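Local coordinates for aminotransferase, class V family protein (Trichomonas vaginalis, PDB 5F8V) that probably catalyses the pyridoxal-phosphate-dependent exchange of an amino group between O-phospho-L-serine and 2-oxoglutarate, the second step of the serine pathway from 3-phosphoglycerate, at residues Lys277-Phe291 against Val358-Phe371. Sequence-based numbering, arbitrary orientation.
Sequences KAKKVYEAIDSNPNF and VDALVQAMKEWPGF
Met365 reaches across to Ala284 with the end of its thioether: its CE lies 3.7 Å from Ala284 CB and also touches CG1 of Ile285. A bend at the last torsion (chi3 62°) turns that methyl over one face of the Phe291 ring, with SD above the same ring at a distance, a Met-aromatic contact. At the N-terminal end of the pairing, Val358 fits between Lys277 and Val281, CG2 on Lys277 CB and CG1 on Val281 CG2 at 3.9 Å. On the exposed side, the extended chain of Lys280 brings NZ to Asp359 OD1 in a salt bridge of 3.3 Å whose hydrogen bond is weak.

The segments 277-286 and 358-367 run nearly parallel (4°), their axes 9.8 Å apart at closest, on helices 267-286 and 355-367 of the smaller C-terminal domain characteristic of fold-type I aminotransferases. Beyond them the turn 288-291 and the C-terminal residues 368-371 form an aromatic cluster. Phe371 points its edge at the face of Phe291 in an offset edge-to-face (T-shaped) pair, planes 87° apart, while Phe291 CZ meets Trp368 CD1 at 3.7 Å. Phe324 of helix 318-329 adds its ring to this cluster.

Asn290 ties the two together: its OD1 accepts from Phe371 N at 3.2 Å, the donor standing above the amide's carbonyl plane. Gly370 CA packs against that oxygen, and its positive phi suits glycine. Asn288 positions Asn290 through an Asx turn, OD1 taking Asn290 N at 2.9 Å. Its ND2 donates to a water that in turn donates to Trp368 O, bridging the turn and the C-terminal residues.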
ATOM      1  N   LYS A 277       8.585  -7.551 -29.500  1.00 16.97           N
ATOM      2  CA  LYS A 277       8.778  -8.675 -28.588  1.00 16.63           C
ATOM      3  C   LYS A 277       7.640  -9.704 -28.685  1.00 16.12           C
ATOM      4  O   LYS A 277       7.911 -10.897 -28.805  1.00 16.18           O
ATOM      5  CB  LYS A 277       8.959  -8.181 -27.148  1.00 17.36           C
ATOM      6  CG  LYS A 277      10.281  -7.454 -26.910  1.00 17.47           C
ATOM      7  CD  LYS A 277      10.422  -7.002 -25.464  1.00 18.20           C
ATOM      8  CE  LYS A 277       9.564  -5.776 -25.165  1.00 18.34           C
ATOM      9  NZ  LYS A 277       9.879  -5.198 -23.830  1.00 17.93           N
ATOM     10  N   ALA A 278       6.389  -9.242 -28.673  1.00 15.76           N
ATOM     11  CA  ALA A 278       5.218 -10.138 -28.758  1.00 15.94           C
ATOM     12  C   ALA A 278       5.180 -10.955 -30.049  1.00 16.48           C
ATOM     13  O   ALA A 278       4.908 -12.151 -30.010  1.00 16.93           O
ATOM     14  CB  ALA A 278       3.921  -9.360 -28.603  1.00 15.94           C
ATOM     15  N   LYS A 279       5.471 -10.305 -31.173  1.00 17.27           N
ATOM     16  CA  LYS A 279       5.470 -10.953 -32.498  1.00 18.28           C
ATOM     17  C   LYS A 279       6.467 -12.127 -32.558  1.00 17.39           C
ATOM     18  O   LYS A 279       6.128 -13.213 -33.035  1.00 16.20           O
ATOM     19  CB  LYS A 279       5.785  -9.918 -33.583  1.00 19.59           C
ATOM     20  CG  LYS A 279       5.639 -10.406 -35.018  1.00 21.29           C
ATOM     21  CD  LYS A 279       6.259  -9.404 -35.988  1.00 22.61           C
ATOM     22  CE  LYS A 279       6.026  -9.798 -37.446  1.00 23.42           C
ATOM     23  NZ  LYS A 279       4.600  -9.605 -37.846  1.00 24.49           N
ATOM     24  N   LYS A 280       7.674 -11.901 -32.050  1.00 17.06           N
ATOM     25  CA  LYS A 280       8.676 -12.971 -31.900  1.00 17.29           C
ATOM     26  C   LYS A 280       8.160 -14.144 -31.044  1.00 16.54           C
ATOM     27  O   LYS A 280       8.309 -15.297 -31.434  1.00 16.51           O
ATOM     28  CB  LYS A 280       9.977 -12.424 -31.298  1.00 18.13           C
ATOM     29  CG  LYS A 280      10.772 -11.502 -32.223  1.00 18.63           C
ATOM     30  CD  LYS A 280      12.105 -11.121 -31.585  1.00 19.56           C
ATOM     31  CE  LYS A 280      13.072 -10.514 -32.599  1.00 20.26           C
ATOM     32  NZ  LYS A 280      14.333 -10.043 -31.955  1.00 20.62           N
ATOM     33  N   VAL A 281       7.531 -13.848 -29.906  1.00 15.57           N
ATOM     34  CA  VAL A 281       7.051 -14.907 -29.010  1.00 15.29           C
ATOM     35  C   VAL A 281       5.928 -15.692 -29.699  1.00 15.57           C
ATOM     36  O   VAL A 281       5.931 -16.920 -29.655  1.00 15.42           O
ATOM     37  CB  VAL A 281       6.579 -14.383 -27.632  1.00 15.01           C
ATOM     38  CG1 VAL A 281       6.016 -15.508 -26.781  1.00 14.73           C
ATOM     39  CG2 VAL A 281       7.706 -13.683 -26.880  1.00 15.18           C
ATOM     40  N   TYR A 282       4.989 -14.989 -30.344  1.00 15.81           N
ATOM     41  CA  TYR A 282       3.866 -15.653 -31.026  1.00 16.20           C
ATOM     42  C   TYR A 282       4.298 -16.463 -32.239  1.00 17.12           C
ATOM     43  O   TYR A 282       3.753 -17.536 -32.479  1.00 17.30           O
ATOM     44  CB  TYR A 282       2.753 -14.657 -31.421  1.00 15.82           C
ATOM     45  CG  TYR A 282       1.917 -14.206 -30.244  1.00 15.32           C
ATOM     46  CD1 TYR A 282       1.214 -15.131 -29.480  1.00 14.92           C
ATOM     47  CD2 TYR A 282       1.827 -12.849 -29.883  1.00 15.45           C
ATOM     48  CE1 TYR A 282       0.449 -14.739 -28.402  1.00 14.72           C
ATOM     49  CE2 TYR A 282       1.050 -12.445 -28.797  1.00 14.90           C
ATOM     50  CZ  TYR A 282       0.358 -13.402 -28.059  1.00 14.70           C
ATOM     51  OH  TYR A 282      -0.418 -13.062 -26.962  1.00 14.27           O
ATOM     52  N   GLU A 283       5.257 -15.953 -33.005  1.00 18.44           N
ATOM     53  CA  GLU A 283       5.829 -16.718 -34.114  1.00 20.64           C
ATOM     54  C   GLU A 283       6.591 -17.967 -33.609  1.00 19.94           C
ATOM     55  O   GLU A 283       6.564 -18.990 -34.271  1.00 19.78           O
ATOM     56  CB  GLU A 283       6.691 -15.831 -35.038  1.00 22.37           C
ATOM     57  CG  GLU A 283       7.491 -16.545 -36.136  1.00 25.07           C
ATOM     58  CD  GLU A 283       6.645 -17.320 -37.155  1.00 27.44           C
ATOM     59  OE1 GLU A 283       5.535 -17.796 -36.830  1.00 30.57           O
ATOM     60  OE2 GLU A 283       7.107 -17.477 -38.308  1.00 30.40           O
ATOM     61  N   ALA A 284       7.228 -17.888 -32.437  1.00 19.53           N
ATOM     62  CA  ALA A 284       7.837 -19.070 -31.814  1.00 19.04           C
ATOM     63  C   ALA A 284       6.775 -20.094 -31.357  1.00 19.30           C
ATOM     64  O   ALA A 284       6.996 -21.305 -31.464  1.00 18.48           O
ATOM     65  CB  ALA A 284       8.737 -18.673 -30.654  1.00 18.84           C
ATOM     66  N   ILE A 285       5.630 -19.612 -30.865  1.00 19.11           N
ATOM     67  CA  ILE A 285       4.513 -20.497 -30.541  1.00 19.69           C
ATOM     68  C   ILE A 285       3.966 -21.130 -31.831  1.00 19.75           C
ATOM     69  O   ILE A 285       4.049 -22.344 -32.005  1.00 20.46           O
ATOM     70  CB  ILE A 285       3.380 -19.766 -29.780  1.00 19.94           C
ATOM     71  CG1 ILE A 285       3.861 -19.306 -28.396  1.00 19.59           C
ATOM     72  CG2 ILE A 285       2.145 -20.658 -29.652  1.00 19.92           C
ATOM     73  CD1 ILE A 285       3.025 -18.199 -27.786  1.00 19.78           C
ATOM     74  N   ASP A 286       3.461 -20.289 -32.732  1.00 20.01           N
ATOM     75  CA  ASP A 286       2.689 -20.729 -33.912  1.00 20.30           C
ATOM     76  C   ASP A 286       3.459 -21.635 -34.876  1.00 21.09           C
ATOM     77  O   ASP A 286       2.894 -22.600 -35.403  1.00 21.45           O
ATOM     78  CB  ASP A 286       2.139 -19.523 -34.692  1.00 19.57           C
ATOM     79  CG  ASP A 286       1.030 -18.777 -33.946  1.00 19.31           C
ATOM     80  OD1 ASP A 286       0.510 -19.272 -32.931  1.00 18.61           O
ATOM     81  OD2 ASP A 286       0.672 -17.665 -34.381  1.00 19.48           O
ATOM     82  N   SER A 287       4.738 -21.336 -35.089  1.00 21.44           N
ATOM     83  CA  SER A 287       5.568 -22.085 -36.041  1.00 22.37           C
ATOM     84  C   SER A 287       6.114 -23.416 -35.510  1.00 22.74           C
ATOM     85  O   SER A 287       6.774 -24.137 -36.253  1.00 23.29           O
ATOM     86  CB  SER A 287       6.742 -21.222 -36.509  1.00 21.99           C
ATOM     87  OG  SER A 287       7.686 -21.048 -35.470  1.00 21.57           O
ATOM     88  N   ASN A 288       5.851 -23.727 -34.240  1.00 23.54           N
ATOM     89  CA  ASN A 288       6.393 -24.900 -33.578  1.00 23.57           C
ATOM     90  C   ASN A 288       5.264 -25.868 -33.221  1.00 23.15           C
ATOM     91  O   ASN A 288       4.364 -25.487 -32.493  1.00 23.46           O
ATOM     92  CB  ASN A 288       7.135 -24.452 -32.311  1.00 23.19           C
ATOM     93  CG  ASN A 288       7.943 -25.564 -31.669  1.00 23.11           C
ATOM     94  OD1 ASN A 288       7.592 -26.737 -31.755  1.00 23.79           O
ATOM     95  ND2 ASN A 288       9.023 -25.193 -30.995  1.00 22.74           N
ATOM     96  N   PRO A 289       5.329 -27.138 -33.694  1.00 23.81           N
ATOM     97  CA  PRO A 289       4.263 -28.112 -33.362  1.00 23.44           C
ATOM     98  C   PRO A 289       4.126 -28.481 -31.873  1.00 22.56           C
ATOM     99  O   PRO A 289       3.080 -28.993 -31.476  1.00 21.90           O
ATOM    100  CB  PRO A 289       4.658 -29.356 -34.179  1.00 24.15           C
ATOM    101  CG  PRO A 289       6.133 -29.243 -34.343  1.00 23.98           C
ATOM    102  CD  PRO A 289       6.385 -27.764 -34.516  1.00 24.31           C
ATOM    103  N   ASN A 290       5.148 -28.220 -31.059  1.00 21.40           N
ATOM    104  CA  ASN A 290       5.072 -28.512 -29.620  1.00 21.57           C
ATOM    105  C   ASN A 290       4.282 -27.511 -28.774  1.00 20.59           C
ATOM    106  O   ASN A 290       3.985 -27.798 -27.606  1.00 20.47           O
ATOM    107  CB  ASN A 290       6.479 -28.652 -29.050  1.00 22.91           C
ATOM    108  CG  ASN A 290       7.236 -29.802 -29.679  1.00 24.14           C
ATOM    109  OD1 ASN A 290       6.832 -30.960 -29.541  1.00 26.68           O
ATOM    110  ND2 ASN A 290       8.326 -29.496 -30.385  1.00 23.84           N
ATOM    111  N   PHE A 291       3.954 -26.349 -29.345  1.00 19.71           N
ATOM    112  CA  PHE A 291       3.269 -25.281 -28.610  1.00 19.34           C
ATOM    113  C   PHE A 291       2.064 -24.733 -29.391  1.00 18.71           C
ATOM    114  O   PHE A 291       2.090 -24.652 -30.623  1.00 19.61           O
ATOM    115  CB  PHE A 291       4.250 -24.142 -28.281  1.00 18.96           C
ATOM    116  CG  PHE A 291       5.508 -24.594 -27.579  1.00 18.23           C
ATOM    117  CD1 PHE A 291       5.488 -24.937 -26.231  1.00 17.85           C
ATOM    118  CD2 PHE A 291       6.714 -24.669 -28.264  1.00 17.99           C
ATOM    119  CE1 PHE A 291       6.643 -25.351 -25.580  1.00 17.58           C
ATOM    120  CE2 PHE A 291       7.880 -25.077 -27.613  1.00 17.79           C
ATOM    121  CZ  PHE A 291       7.842 -25.417 -26.275  1.00 17.53           C
ATOM    122  N   VAL A 358      13.639 -12.251 -24.444  1.00 13.87           N
ATOM    123  CA  VAL A 358      12.774 -12.819 -25.466  1.00 14.07           C
ATOM    124  C   VAL A 358      13.589 -13.692 -26.438  1.00 14.19           C
ATOM    125  O   VAL A 358      13.143 -14.788 -26.790  1.00 14.66           O
ATOM    126  CB  VAL A 358      11.986 -11.729 -26.237  1.00 13.96           C
ATOM    127  CG1 VAL A 358      11.266 -12.318 -27.441  1.00 13.86           C
ATOM    128  CG2 VAL A 358      10.990 -11.021 -25.315  1.00 14.18           C
ATOM    129  N   ASP A 359      14.749 -13.202 -26.874  1.00 14.12           N
ATOM    130  CA  ASP A 359      15.672 -14.000 -27.717  1.00 14.73           C
ATOM    131  C   ASP A 359      16.081 -15.331 -27.070  1.00 14.28           C
ATOM    132  O   ASP A 359      16.103 -16.353 -27.735  1.00 14.34           O
ATOM    133  CB  ASP A 359      16.954 -13.226 -28.050  1.00 15.00           C
ATOM    134  CG  ASP A 359      16.779 -12.195 -29.152  1.00 15.31           C
ATOM    135  OD1 ASP A 359      15.770 -12.179 -29.866  1.00 16.05           O
ATOM    136  OD2 ASP A 359      17.699 -11.372 -29.320  1.00 17.12           O
ATOM    137  N   ALA A 360      16.413 -15.302 -25.787  1.00 14.02           N
ATOM    138  CA  ALA A 360      16.710 -16.523 -25.024  1.00 14.18           C
ATOM    139  C   ALA A 360      15.504 -17.474 -24.897  1.00 14.55           C
ATOM    140  O   ALA A 360      15.667 -18.700 -24.971  1.00 14.10           O
ATOM    141  CB  ALA A 360      17.228 -16.165 -23.650  1.00 14.25           C
ATOM    142  N   LEU A 361      14.307 -16.913 -24.726  1.00 14.54           N
ATOM    143  CA  LEU A 361      13.088 -17.721 -24.686  1.00 15.07           C
ATOM    144  C   LEU A 361      12.809 -18.411 -26.023  1.00 15.30           C
ATOM    145  O   LEU A 361      12.530 -19.606 -26.056  1.00 16.00           O
ATOM    146  CB  LEU A 361      11.878 -16.874 -24.266  1.00 15.03           C
ATOM    147  CG  LEU A 361      10.543 -17.615 -24.189  1.00 15.02           C
ATOM    148  CD1 LEU A 361      10.632 -18.787 -23.210  1.00 14.75           C
ATOM    149  CD2 LEU A 361       9.422 -16.655 -23.820  1.00 15.16           C
ATOM    150  N   VAL A 362      12.896 -17.651 -27.112  1.00 15.77           N
ATOM    151  CA  VAL A 362      12.680 -18.167 -28.474  1.00 15.97           C
ATOM    152  C   VAL A 362      13.658 -19.301 -28.807  1.00 16.53           C
ATOM    153  O   VAL A 362      13.267 -20.299 -29.429  1.00 16.44           O
ATOM    154  CB  VAL A 362      12.782 -17.029 -29.523  1.00 15.89           C
ATOM    155  CG1 VAL A 362      12.842 -17.564 -30.954  1.00 15.90           C
ATOM    156  CG2 VAL A 362      11.613 -16.056 -29.373  1.00 15.58           C
ATOM    157  N   GLN A 363      14.916 -19.143 -28.397  1.00 16.87           N
ATOM    158  CA  GLN A 363      15.919 -20.197 -28.572  1.00 17.54           C
ATOM    159  C   GLN A 363      15.572 -21.459 -27.783  1.00 17.25           C
ATOM    160  O   GLN A 363      15.680 -22.567 -28.316  1.00 16.72           O
ATOM    161  CB  GLN A 363      17.329 -19.713 -28.196  1.00 17.69           C
ATOM    162  CG  GLN A 363      17.965 -18.762 -29.202  1.00 18.44           C
ATOM    163  CD  GLN A 363      17.961 -19.304 -30.625  1.00 18.83           C
ATOM    164  OE1 GLN A 363      17.283 -18.764 -31.507  1.00 20.46           O
ATOM    165  NE2 GLN A 363      18.667 -20.401 -30.840  1.00 18.50           N
ATOM    166  N   ALA A 364      15.148 -21.295 -26.532  1.00 17.13           N
ATOM    167  CA  ALA A 364      14.739 -22.432 -25.711  1.00 17.22           C
ATOM    168  C   ALA A 364      13.585 -23.193 -26.364  1.00 17.42           C
ATOM    169  O   ALA A 364      13.611 -24.424 -26.446  1.00 17.71           O
ATOM    170  CB  ALA A 364      14.365 -21.981 -24.308  1.00 17.37           C
ATOM    171  N   MET A 365      12.600 -22.451 -26.864  1.00 17.19           N
ATOM    172  CA  MET A 365      11.429 -23.048 -27.497  1.00 17.28           C
ATOM    173  C   MET A 365      11.797 -23.796 -28.780  1.00 18.10           C
ATOM    174  O   MET A 365      11.230 -24.852 -29.060  1.00 16.61           O
ATOM    175  CB  MET A 365      10.359 -21.976 -27.766  1.00 17.10           C
ATOM    176  CG  MET A 365       9.749 -21.415 -26.490  1.00 16.70           C
ATOM    177  SD  MET A 365       8.713 -19.949 -26.710  1.00 16.53           S
ATOM    178  CE  MET A 365       7.431 -20.634 -27.758  1.00 16.78           C
ATOM    179  N   LYS A 366      12.753 -23.254 -29.537  1.00 19.31           N
ATOM    180  CA  LYS A 366      13.247 -23.883 -30.765  1.00 21.86           C
ATOM    181  C   LYS A 366      14.068 -25.145 -30.466  1.00 22.13           C
ATOM    182  O   LYS A 366      14.010 -26.107 -31.218  1.00 21.37           O
ATOM    183  CB  LYS A 366      14.098 -22.888 -31.567  1.00 23.58           C
ATOM    184  CG  LYS A 366      14.522 -23.333 -32.961  1.00 25.37           C
ATOM    185  CD  LYS A 366      13.373 -23.251 -33.955  1.00 27.11           C
ATOM    186  CE  LYS A 366      13.783 -23.809 -35.315  1.00 28.16           C
ATOM    187  NZ  LYS A 366      12.634 -23.860 -36.261  1.00 28.68           N
ATOM    188  N   GLU A 367      14.820 -25.134 -29.368  1.00 23.25           N
ATOM    189  CA  GLU A 367      15.699 -26.261 -29.007  1.00 24.35           C
ATOM    190  C   GLU A 367      15.026 -27.365 -28.186  1.00 24.13           C
ATOM    191  O   GLU A 367      15.580 -28.454 -28.059  1.00 23.71           O
ATOM    192  CB  GLU A 367      16.934 -25.735 -28.272  1.00 25.53           C
ATOM    193  CG  GLU A 367      17.900 -25.010 -29.203  1.00 26.96           C
ATOM    194  CD  GLU A 367      18.785 -23.982 -28.517  1.00 28.92           C
ATOM    195  OE1 GLU A 367      18.711 -23.811 -27.279  1.00 31.11           O
ATOM    196  OE2 GLU A 367      19.574 -23.330 -29.238  1.00 31.13           O
ATOM    197  N   TRP A 368      13.851 -27.080 -27.624  1.00 23.60           N
ATOM    198  CA  TRP A 368      13.078 -28.067 -26.884  1.00 24.11           C
ATOM    199  C   TRP A 368      12.893 -29.341 -27.747  1.00 25.16           C
ATOM    200  O   TRP A 368      12.361 -29.253 -28.849  1.00 23.60           O
ATOM    201  CB  TRP A 368      11.731 -27.454 -26.475  1.00 24.04           C
ATOM    202  CG  TRP A 368      10.734 -28.411 -25.914  1.00 23.28           C
ATOM    203  CD1 TRP A 368       9.528 -28.723 -26.444  1.00 23.25           C
ATOM    204  CD2 TRP A 368      10.855 -29.174 -24.708  1.00 23.29           C
ATOM    205  NE1 TRP A 368       8.881 -29.638 -25.651  1.00 23.45           N
ATOM    206  CE2 TRP A 368       9.676 -29.927 -24.573  1.00 23.52           C
ATOM    207  CE3 TRP A 368      11.841 -29.281 -23.724  1.00 23.61           C
ATOM    208  CZ2 TRP A 368       9.458 -30.794 -23.497  1.00 23.60           C
ATOM    209  CZ3 TRP A 368      11.629 -30.146 -22.658  1.00 23.84           C
ATOM    210  CH2 TRP A 368      10.445 -30.887 -22.552  1.00 23.64           C
ATOM    211  N   PRO A 369      13.381 -30.512 -27.271  1.00 26.93           N
ATOM    212  CA  PRO A 369      13.276 -31.729 -28.103  1.00 28.26           C
ATOM    213  C   PRO A 369      11.837 -32.180 -28.410  1.00 28.99           C
ATOM    214  O   PRO A 369      11.619 -32.854 -29.415  1.00 30.75           O
ATOM    215  CB  PRO A 369      14.031 -32.792 -27.285  1.00 28.86           C
ATOM    216  CG  PRO A 369      14.030 -32.279 -25.883  1.00 28.98           C
ATOM    217  CD  PRO A 369      14.110 -30.782 -26.016  1.00 28.28           C
ATOM    218  N   GLY A 370      10.879 -31.806 -27.559  1.00 27.94           N
ATOM    219  CA  GLY A 370       9.464 -31.988 -27.850  1.00 27.33           C
ATOM    220  C   GLY A 370       8.718 -32.690 -26.739  1.00 26.84           C
ATOM    221  O   GLY A 370       9.329 -33.240 -25.819  1.00 25.84           O
ATOM    222  N   PHE A 371       7.387 -32.625 -26.826  1.00 26.96           N
ATOM    223  CA  PHE A 371       6.491 -33.386 -25.965  1.00 27.18           C
ATOM    224  C   PHE A 371       6.152 -34.670 -26.718  1.00 28.51           C
ATOM    225  O   PHE A 371       5.962 -35.718 -26.106  1.00 31.88           O
ATOM    226  CB  PHE A 371       5.211 -32.590 -25.653  1.00 26.50           C
ATOM    227  CG  PHE A 371       5.472 -31.247 -25.011  1.00 26.13           C
ATOM    228  CD1 PHE A 371       5.824 -31.164 -23.667  1.00 25.50           C
ATOM    229  CD2 PHE A 371       5.379 -30.068 -25.749  1.00 25.24           C
ATOM    230  CE1 PHE A 371       6.079 -29.938 -23.068  1.00 25.62           C
ATOM    231  CE2 PHE A 371       5.635 -28.838 -25.153  1.00 24.88           C
ATOM    232  CZ  PHE A 371       5.985 -28.772 -23.815  1.00 24.97           C
TER
HETATM  233  O   HOH W   1      10.739 -27.444 -30.195  1.00 18.98           O